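Local coordinates for beta-Ala-His dipeptidase (Homo sapiens, PDB 3DLJ), which hydrolyses carnosine, anserine and other Xaa-His dipeptides as a secreted, two-zinc metallopeptidase of the M20 family, at residues V203-L208 with K472-F477; P147-I152 with W465-G470; V451-G454 with E460-N463. All blocks are in the same frame, centred on the assembly; numbering follows the deposited sequence.

Contact 1: residues V203-L208 with K472-F477. With ZN (zinc ion), chain D.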
loop_
_atom_site.group_PDB
_atom_site.type_symbol
_atom_site.label_atom_id
_atom_site.label_comp_id
_atom_site.label_asym_id
_atom_site.label_seq_id
_atom_site.Cartn_x
_atom_site.Cartn_y
_atom_site.Cartn_z
ATOM N N VAL A 203 -14.156 1.220 -5.003
ATOM C CA VAL A 203 -13.049 2.164 -5.160
ATOM C C VAL A 203 -12.010 1.983 -4.048
ATOM O O VAL A 203 -12.351 1.757 -2.884
ATOM C CB VAL A 203 -13.549 3.649 -5.146
ATOM C CG1 VAL A 203 -12.365 4.642 -5.212
ATOM C CG2 VAL A 203 -14.509 3.905 -6.274
ATOM N N ILE A 204 -10.741 2.058 -4.436
ATOM C CA ILE A 204 -9.612 2.086 -3.506
ATOM C C ILE A 204 -8.761 3.279 -3.915
ATOM O O ILE A 204 -8.505 3.488 -5.103
ATOM C CB ILE A 204 -8.756 0.775 -3.556
ATOM C CG1 ILE A 204 -9.607 -0.469 -3.226
ATOM C CG2 ILE A 204 -7.479 0.879 -2.634
ATOM C CD1 ILE A 204 -8.856 -1.820 -3.413
ATOM N N SER A 205 -8.334 4.061 -2.936
ATOM C CA SER A 205 -7.443 5.171 -3.183
ATOM C C SER A 205 -6.244 5.052 -2.243
ATOM O O SER A 205 -6.195 5.686 -1.181
ATOM C CB SER A 205 -8.188 6.499 -2.964
ATOM O OG SER A 205 -7.425 7.618 -3.399
ATOM N N ASP A 206 -5.266 4.242 -2.620
ATOM C CA ASP A 206 -4.131 4.015 -1.740
ATOM C C ASP A 206 -2.887 3.740 -2.549
ATOM O O ASP A 206 -2.223 2.712 -2.391
ATOM C CB ASP A 206 -4.433 2.861 -0.785
ATOM C CG ASP A 206 -3.469 2.810 0.416
ATOM O OD1 ASP A 206 -2.634 3.746 0.575
ATOM O OD2 ASP A 206 -3.543 1.809 1.184
ATOM N N ASN A 207 -2.578 4.672 -3.437
ATOM C CA ASN A 207 -1.465 4.520 -4.367
ATOM C C ASN A 207 -1.093 5.856 -4.966
ATOM O O ASN A 207 -1.791 6.855 -4.743
ATOM C CB ASN A 207 -1.747 3.451 -5.434
ATOM C CG ASN A 207 -3.079 3.634 -6.130
ATOM O OD1 ASN A 207 -4.164 3.609 -5.515
ATOM N ND2 ASN A 207 -3.008 3.766 -7.436
ATOM N N LEU A 208 0.029 5.887 -5.679
ATOM C CA LEU A 208 0.651 7.127 -6.085
ATOM C C LEU A 208 0.671 7.338 -7.606
ATOM O O LEU A 208 0.656 6.377 -8.383
ATOM C CB LEU A 208 2.085 7.164 -5.554
ATOM C CG LEU A 208 2.339 6.800 -4.087
ATOM C CD1 LEU A 208 3.799 6.997 -3.781
ATOM C CD2 LEU A 208 1.458 7.590 -3.125
ATOM N N LYS A 472 -12.189 17.134 -4.592
ATOM C CA LYS A 472 -12.977 17.514 -5.768
ATOM C C LYS A 472 -13.124 16.403 -6.802
ATOM O O LYS A 472 -14.202 16.249 -7.418
ATOM C CB LYS A 472 -12.368 18.738 -6.436
ATOM C CG LYS A 472 -12.523 19.982 -5.623
ATOM C CD LYS A 472 -11.383 20.916 -5.907
ATOM C CE LYS A 472 -11.587 22.232 -5.237
ATOM N NZ LYS A 472 -10.846 23.228 -6.018
ATOM N N LEU A 473 -12.041 15.646 -6.993
ATOM C CA LEU A 473 -12.024 14.501 -7.888
ATOM C C LEU A 473 -13.086 13.495 -7.458
ATOM O O LEU A 473 -13.873 13.000 -8.284
ATOM C CB LEU A 473 -10.641 13.829 -7.892
ATOM C CG LEU A 473 -10.490 12.528 -8.688
ATOM C CD1 LEU A 473 -10.765 12.837 -10.122
ATOM C CD2 LEU A 473 -9.103 11.949 -8.555
ATOM N N PHE A 474 -13.102 13.181 -6.169
ATOM C CA PHE A 474 -14.103 12.282 -5.645
ATOM C C PHE A 474 -15.534 12.828 -5.826
ATOM O O PHE A 474 -16.463 12.078 -6.163
ATOM C CB PHE A 474 -13.792 11.919 -4.171
ATOM C CG PHE A 474 -12.602 11.001 -3.989
ATOM C CD1 PHE A 474 -12.247 10.060 -4.968
ATOM C CD2 PHE A 474 -11.851 11.040 -2.801
ATOM C CE1 PHE A 474 -11.146 9.186 -4.780
ATOM C CE2 PHE A 474 -10.733 10.159 -2.588
ATOM C CZ PHE A 474 -10.394 9.237 -3.575
ATOM N N ALA A 475 -15.719 14.122 -5.576
ATOM C CA ALA A 475 -17.026 14.792 -5.826
ATOM C C ALA A 475 -17.526 14.628 -7.291
ATOM O O ALA A 475 -18.662 14.175 -7.536
ATOM C CB ALA A 475 -16.945 16.267 -5.435
ATOM N N ALA A 476 -16.671 14.964 -8.256
ATOM C CA ALA A 476 -16.978 14.766 -9.676
ATOM C C ALA A 476 -17.321 13.293 -10.010
ATOM O O ALA A 476 -18.218 13.013 -10.830
ATOM C CB ALA A 476 -15.809 15.256 -10.543
ATOM N N PHE A 477 -16.602 12.377 -9.359
ATOM C CA PHE A 477 -16.689 10.948 -9.601
ATOM C C PHE A 477 -18.044 10.385 -9.177
ATOM O O PHE A 477 -18.633 9.575 -9.908
ATOM C CB PHE A 477 -15.522 10.242 -8.893
ATOM C CG PHE A 477 -15.506 8.750 -9.059
ATOM C CD1 PHE A 477 -15.200 8.165 -10.292
ATOM C CD2 PHE A 477 -15.773 7.919 -7.977
ATOM C CE1 PHE A 477 -15.155 6.776 -10.438
ATOM C CE2 PHE A 477 -15.742 6.530 -8.126
ATOM C CZ PHE A 477 -15.431 5.959 -9.362
HETATM ZN ZN ZN D . -2.389 1.780 2.623
#
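With its OG trans to the backbone N (chi1 -171°), Ser205 meets the far end of the Phe474 ring, whose CG stands beside its own backbone N (chi1 -72°), a setting that directs CZ at the serine. The hydroxyl lies at the ring edge, in the ring plane, with OG of Ser205 3.4 Å from CZ of Phe474. CB of Ser205 follows at 3.6 Å from the same CZ, so one ring corner touches the whole short side chain. The oxygen does not rely on the ring for a polar partner, because it is hydrogen-bonded to the carbonyl O of Ile446. A turn along the helix, Phe477 meets Val203, the two side chains passing in opposite directions. CG2 of Val203 stands 3.4 Å from CE2 of Phe477, and the same methyl comes within 3.8 Å of CZ. No hydrogen bond joins the two segments. The two phenylalanines, three residues apart on the helix, are met by Ser205 and Val203, while Ile204 between them points the other way. Immediately after Ser205 the chain reaches the metal, where OD2 of Asp206 binds zinc together with His110 and Asp143. Asn207 folds back beside it, its OD1 accepting the backbone N-H of Asp206 at 3.2 Å. The contact thus lays helix 464-482 against the C-terminal end of strand 201-204, which runs between strands 104-110 and 444-445 of the central mixed sheet. Phe474 also meets Trp151 of helix 141-160 edge-to-face, and Phe477 packs on Ala407 and Ala411 of helix 403-416.

Contact 2: residues P147-I152 with W465-G470; sequences PVLAWI and WNYIEG
Tyr467 reaches across to Leu149 and Ala150, its hydroxyl end at Leu149 and its CD1 edge carbon near Ala150, and this one side chain makes most of the contact. Its CG is trans to the backbone N (chi1 177°), which carries the ring out over the gap between the helices although the CB itself is not aimed at the partner. Leu149 comes to the rim of the ring from near its plane: its CB lies 3.5 Å from the Tyr467 OH and 4.0 Å from CE1. The leucine side chain crosses the tyrosine at a slant, and its CD1 branch also approaches the hydroxyl oxygen, at 4.0 Å from OH. The hydroxyl is hydrogen-bonded to the carbonyl O of Phe27, while on the side of Leu149 the same oxygen is met only by the leucine carbons CB and CD1, in van der Waals contact. Ala150 sits nearer the root of the ring. Its methyl CB is 4.2 Å from Tyr467 CD1 and 3.8 Å from Tyr467 O, touching side chain and backbone at once. Gly470, one turn along, presents only backbone to this methyl, its C atom being 4.5 Å from Ala150 CB. Ala150 and Gly470 bring little bulk to the interface, and Tyr467 lies alongside; the local axes pass 9.0 Å apart and run nearly the same way, crossing at -29°. Trp151 points away and stacks on Phe107 of strand 104-110. Helix 24-35 adds Leu31 against Tyr467 and Thr30 and Trp34 against Leu149. Helices 141-160 and 464-482 therefore lie side by side on one face of the central mixed sheet, a helix pair of the alpha/beta catalytic domain of M20 zinc peptidases.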
loop_
_atom_site.group_PDB
_atom_site.type_symbol
_atom_site.label_atom_id
_atom_site.label_comp_id
_atom_site.label_asym_id
_atom_site.label_seq_id
_atom_site.Cartn_x
_atom_site.Cartn_y
_atom_site.Cartn_z
ATOM N N PRO A 147 -6.314 10.162 1.831
ATOM C CA PRO A 147 -7.334 9.750 0.862
ATOM C C PRO A 147 -8.665 9.242 1.458
ATOM O O PRO A 147 -9.713 9.429 0.846
ATOM C CB PRO A 147 -6.613 8.659 0.028
ATOM C CG PRO A 147 -5.181 8.894 0.228
ATOM C CD PRO A 147 -5.090 9.347 1.691
ATOM N N VAL A 148 -8.651 8.630 2.629
ATOM C CA VAL A 148 -9.924 8.297 3.281
ATOM C C VAL A 148 -10.707 9.567 3.607
ATOM O O VAL A 148 -11.923 9.639 3.371
ATOM C CB VAL A 148 -9.772 7.403 4.545
ATOM C CG1 VAL A 148 -11.116 7.235 5.263
ATOM C CG2 VAL A 148 -9.219 6.047 4.177
ATOM N N LEU A 149 -10.010 10.571 4.134
ATOM C CA LEU A 149 -10.662 11.838 4.520
ATOM C C LEU A 149 -11.081 12.654 3.325
ATOM O O LEU A 149 -12.086 13.330 3.391
ATOM C CB LEU A 149 -9.777 12.662 5.459
ATOM C CG LEU A 149 -9.920 12.268 6.938
ATOM C CD1 LEU A 149 -8.844 12.945 7.808
ATOM C CD2 LEU A 149 -11.335 12.603 7.455
ATOM N N ALA A 150 -10.304 12.604 2.245
ATOM C CA ALA A 150 -10.649 13.284 1.008
ATOM C C ALA A 150 -11.992 12.790 0.454
ATOM O O ALA A 150 -12.821 13.602 0.011
ATOM C CB ALA A 150 -9.549 13.129 -0.019
ATOM N N TRP A 151 -12.189 11.471 0.492
ATOM C CA TRP A 151 -13.452 10.805 0.145
ATOM C C TRP A 151 -14.570 11.210 1.079
ATOM O O TRP A 151 -15.651 11.607 0.620
ATOM C CB TRP A 151 -13.285 9.259 0.166
ATOM C CG TRP A 151 -14.516 8.485 -0.250
ATOM C CD1 TRP A 151 -15.526 8.053 0.570
ATOM C CD2 TRP A 151 -14.870 8.039 -1.582
ATOM N NE1 TRP A 151 -16.487 7.384 -0.165
ATOM C CE2 TRP A 151 -16.104 7.342 -1.478
ATOM C CE3 TRP A 151 -14.254 8.137 -2.845
ATOM C CZ2 TRP A 151 -16.740 6.757 -2.589
ATOM C CZ3 TRP A 151 -14.896 7.548 -3.958
ATOM C CH2 TRP A 151 -16.119 6.873 -3.814
ATOM N N ILE A 152 -14.312 11.120 2.390
ATOM C CA ILE A 152 -15.298 11.520 3.405
ATOM C C ILE A 152 -15.652 13.012 3.312
ATOM O O ILE A 152 -16.825 13.394 3.451
ATOM C CB ILE A 152 -14.848 11.140 4.852
ATOM C CG1 ILE A 152 -15.015 9.629 5.087
ATOM C CG2 ILE A 152 -15.619 11.967 5.910
ATOM C CD1 ILE A 152 -14.277 9.077 6.331
ATOM N N TRP A 465 -2.362 20.242 -2.144
ATOM C CA TRP A 465 -3.033 20.313 -3.435
ATOM C C TRP A 465 -3.665 18.979 -3.823
ATOM O O TRP A 465 -4.824 18.947 -4.266
ATOM C CB TRP A 465 -2.053 20.775 -4.495
ATOM C CG TRP A 465 -2.626 21.009 -5.853
ATOM C CD1 TRP A 465 -3.276 22.142 -6.302
ATOM C CD2 TRP A 465 -2.540 20.125 -6.978
ATOM N NE1 TRP A 465 -3.617 21.991 -7.627
ATOM C CE2 TRP A 465 -3.179 20.767 -8.067
ATOM C CE3 TRP A 465 -2.005 18.838 -7.165
ATOM C CZ2 TRP A 465 -3.294 20.169 -9.334
ATOM C CZ3 TRP A 465 -2.114 18.244 -8.428
ATOM C CH2 TRP A 465 -2.748 18.914 -9.496
ATOM N N ASN A 466 -2.919 17.889 -3.638
ATOM C CA ASN A 466 -3.428 16.536 -3.881
ATOM C C ASN A 466 -4.599 16.155 -2.990
ATOM O O ASN A 466 -5.553 15.526 -3.452
ATOM C CB ASN A 466 -2.332 15.513 -3.695
ATOM C CG ASN A 466 -1.287 15.592 -4.763
ATOM O OD1 ASN A 466 -0.667 16.629 -4.966
ATOM N ND2 ASN A 466 -1.053 14.477 -5.435
ATOM N N TYR A 467 -4.512 16.533 -1.718
ATOM C CA TYR A 467 -5.548 16.247 -0.732
ATOM C C TYR A 467 -6.847 17.016 -1.008
ATOM O O TYR A 467 -7.931 16.461 -0.910
ATOM C CB TYR A 467 -5.000 16.581 0.664
ATOM C CG TYR A 467 -5.950 16.429 1.830
ATOM C CD1 TYR A 467 -6.585 15.200 2.099
ATOM C CD2 TYR A 467 -6.178 17.498 2.708
ATOM C CE1 TYR A 467 -7.442 15.045 3.197
ATOM C CE2 TYR A 467 -7.017 17.353 3.808
ATOM C CZ TYR A 467 -7.652 16.110 4.054
ATOM O OH TYR A 467 -8.511 15.951 5.152
ATOM N N ILE A 468 -6.716 18.293 -1.360
ATOM C CA ILE A 468 -7.851 19.178 -1.617
ATOM C C ILE A 468 -8.446 19.004 -3.006
ATOM O O ILE A 468 -9.663 18.857 -3.145
ATOM C CB ILE A 468 -7.477 20.649 -1.350
ATOM C CG1 ILE A 468 -7.085 20.824 0.126
ATOM C CG2 ILE A 468 -8.636 21.587 -1.714
ATOM C CD1 ILE A 468 -8.160 20.377 1.142
ATOM N N GLU A 469 -7.596 19.000 -4.034
ATOM C CA GLU A 469 -8.034 18.720 -5.398
ATOM C C GLU A 469 -8.571 17.306 -5.555
ATOM O O GLU A 469 -9.456 17.073 -6.386
ATOM C CB GLU A 469 -6.906 18.982 -6.397
ATOM C CG GLU A 469 -6.523 20.481 -6.513
ATOM C CD GLU A 469 -7.707 21.413 -6.888
ATOM O OE1 GLU A 469 -8.011 22.374 -6.136
ATOM O OE2 GLU A 469 -8.336 21.196 -7.932
ATOM N N GLY A 470 -8.049 16.371 -4.749
ATOM C CA GLY A 470 -8.515 14.993 -4.729
ATOM C C GLY A 470 -9.891 14.839 -4.124
ATOM O O GLY A 470 -10.631 13.955 -4.510
#

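Contact 3: residues V451-G454 with E460-N463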
loop_
_atom_site.group_PDB
_atom_site.type_symbol
_atom_site.label_atom_id
_atom_site.label_comp_id
_atom_site.label_asym_id
_atom_site.label_seq_id
_atom_site.Cartn_x
_atom_site.Cartn_y
_atom_site.Cartn_z
ATOM N N VAL A 451 4.203 10.911 -6.418
ATOM C CA VAL A 451 5.278 9.924 -6.559
ATOM C C VAL A 451 6.263 9.989 -5.397
ATOM O O VAL A 451 6.832 8.966 -4.992
ATOM C CB VAL A 451 5.997 10.135 -7.953
ATOM C CG1 VAL A 451 6.785 11.454 -7.998
ATOM C CG2 VAL A 451 6.866 8.941 -8.322
ATOM N N ASP A 452 6.438 11.187 -4.829
ATOM C CA ASP A 452 7.421 11.389 -3.771
ATOM C C ASP A 452 6.845 11.495 -2.338
ATOM O O ASP A 452 7.482 12.041 -1.434
ATOM C CB ASP A 452 8.296 12.589 -4.105
ATOM C CG ASP A 452 7.521 13.917 -4.100
ATOM O OD1 ASP A 452 6.277 13.917 -4.135
ATOM O OD2 ASP A 452 8.183 14.970 -4.054
ATOM N N ASP A 453 5.655 10.937 -2.134
ATOM C CA ASP A 453 4.959 11.028 -0.842
ATOM C C ASP A 453 5.659 10.279 0.274
ATOM O O ASP A 453 5.493 10.627 1.425
ATOM C CB ASP A 453 3.505 10.576 -0.973
ATOM C CG ASP A 453 2.572 11.691 -1.498
ATOM O OD1 ASP A 453 3.028 12.786 -1.833
ATOM O OD2 ASP A 453 1.354 11.481 -1.581
ATOM N N GLY A 454 6.450 9.256 -0.067
ATOM C CA GLY A 454 7.261 8.531 0.912
ATOM C C GLY A 454 6.478 7.658 1.871
ATOM O O GLY A 454 6.803 7.582 3.054
ATOM N N GLU A 460 7.057 10.915 5.492
ATOM C CA GLU A 460 5.820 10.767 4.723
ATOM C C GLU A 460 5.024 12.076 4.715
ATOM O O GLU A 460 4.951 12.755 5.717
ATOM C CB GLU A 460 4.932 9.672 5.344
ATOM C CG GLU A 460 3.673 9.428 4.533
ATOM C CD GLU A 460 2.726 8.439 5.136
ATOM O OE1 GLU A 460 3.105 7.671 6.074
ATOM O OE2 GLU A 460 1.581 8.397 4.625
ATOM N N LYS A 461 4.411 12.393 3.584
ATOM C CA LYS A 461 3.550 13.573 3.444
ATOM C C LYS A 461 2.447 13.245 2.442
ATOM O O LYS A 461 2.540 12.261 1.696
ATOM C CB LYS A 461 4.354 14.777 2.907
ATOM C CG LYS A 461 5.050 14.424 1.592
ATOM C CD LYS A 461 5.220 15.563 0.672
ATOM C CE LYS A 461 5.878 15.148 -0.641
ATOM N NZ LYS A 461 4.870 14.903 -1.706
ATOM N N ILE A 462 1.416 14.088 2.429
ATOM C CA ILE A 462 0.584 14.264 1.270
ATOM C C ILE A 462 0.641 15.754 0.945
ATOM O O ILE A 462 0.676 16.586 1.871
ATOM C CB ILE A 462 -0.876 13.744 1.468
ATOM C CG1 ILE A 462 -1.592 13.653 0.102
ATOM C CG2 ILE A 462 -1.663 14.594 2.522
ATOM C CD1 ILE A 462 -2.945 13.022 0.145
ATOM N N ASN A 463 0.698 16.103 -0.347
ATOM C CA ASN A 463 0.569 17.511 -0.739
ATOM C C ASN A 463 -0.834 18.060 -0.462
ATOM O O ASN A 463 -1.825 17.388 -0.740
ATOM C CB ASN A 463 0.922 17.727 -2.225
ATOM C CG ASN A 463 2.320 17.252 -2.567
ATOM O OD1 ASN A 463 3.175 17.130 -1.697
ATOM N ND2 ASN A 463 2.562 16.987 -3.841
HETATM O O HOH W 1 0.918 14.075 -2.477
#
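Lys461 sends its ammonium group between Asp452 and Asp453, and the two carboxylates receive it differently. The lysine and Asp453 side chains cross at about a right angle, with NZ of Lys461 2.8 Å from OD1 of Asp453 and lying almost on the extension of its C-O bond. Asp452 runs at a slant to the lysine, and its OD1 takes the same NZ at 3.0 Å from well above the carboxylate plane, 55° out of it. A third oxygen completes the grip: Asn463 OD1 accepts NZ at 2.8 Å. The lysine chain reaches this spot by bending rather than stretching, since its CG stands between the backbone N and the carbonyl carbon (chi1 55°) and further bends follow at chi2 and chi4.

The backbones are tied beneath these side chains. Lys461 N donates to Asp453 O at 3.0 Å in a fairly straight bond, and CA of Glu460 leans on the same oxygen at 3.3 Å in a CA-H...O contact. A water donates to Asp453 OD1 and accepts from Asn463 N, linking the carboxylate to the end of strand 461-463. Asp453 also uses OD2 to bind Thr142 OG1. Glu460 extends away from the lysine, its CB lying 3.6 Å from Gly454 O and its carboxylate holding Arg139 in a salt bridge and the backbone N-H groups of Gly140, Thr142 and the zinc ligand Asp143.

Two carboxylates sharing one ammonium group probably keep the lysine protonated and offset much of the aspartates' mutual repulsion. Through Asp453 and Glu460, the chain on both sides of the segment that carries His456, a zinc ligand, is fastened to the start of helix 141-160 beside Asp143.

Helix 464-482 serves both contact 1 and contact 2, whose centres are about 7 Å apart. They touch directly: Phe474 CD2 lies 3.3 Å from Trp151 N, and Ser205 O 3.2 Å from Pro147 CB. Contact 3, about 13 Å from contact 2 and 16 Å from contact 1 between centres, comes from the chain just before that helix, and Ile462 CD1 reaches Tyr467 CB at 4.1 Å. The three differ in their relation to the metal site. Contact 1 includes the zinc ligand Asp206, the Glu460 side chain in contact 3 lies about 7 Å from a zinc ion, and contact 2 stands further back, with the Leu149 side chain about 13 Å from one.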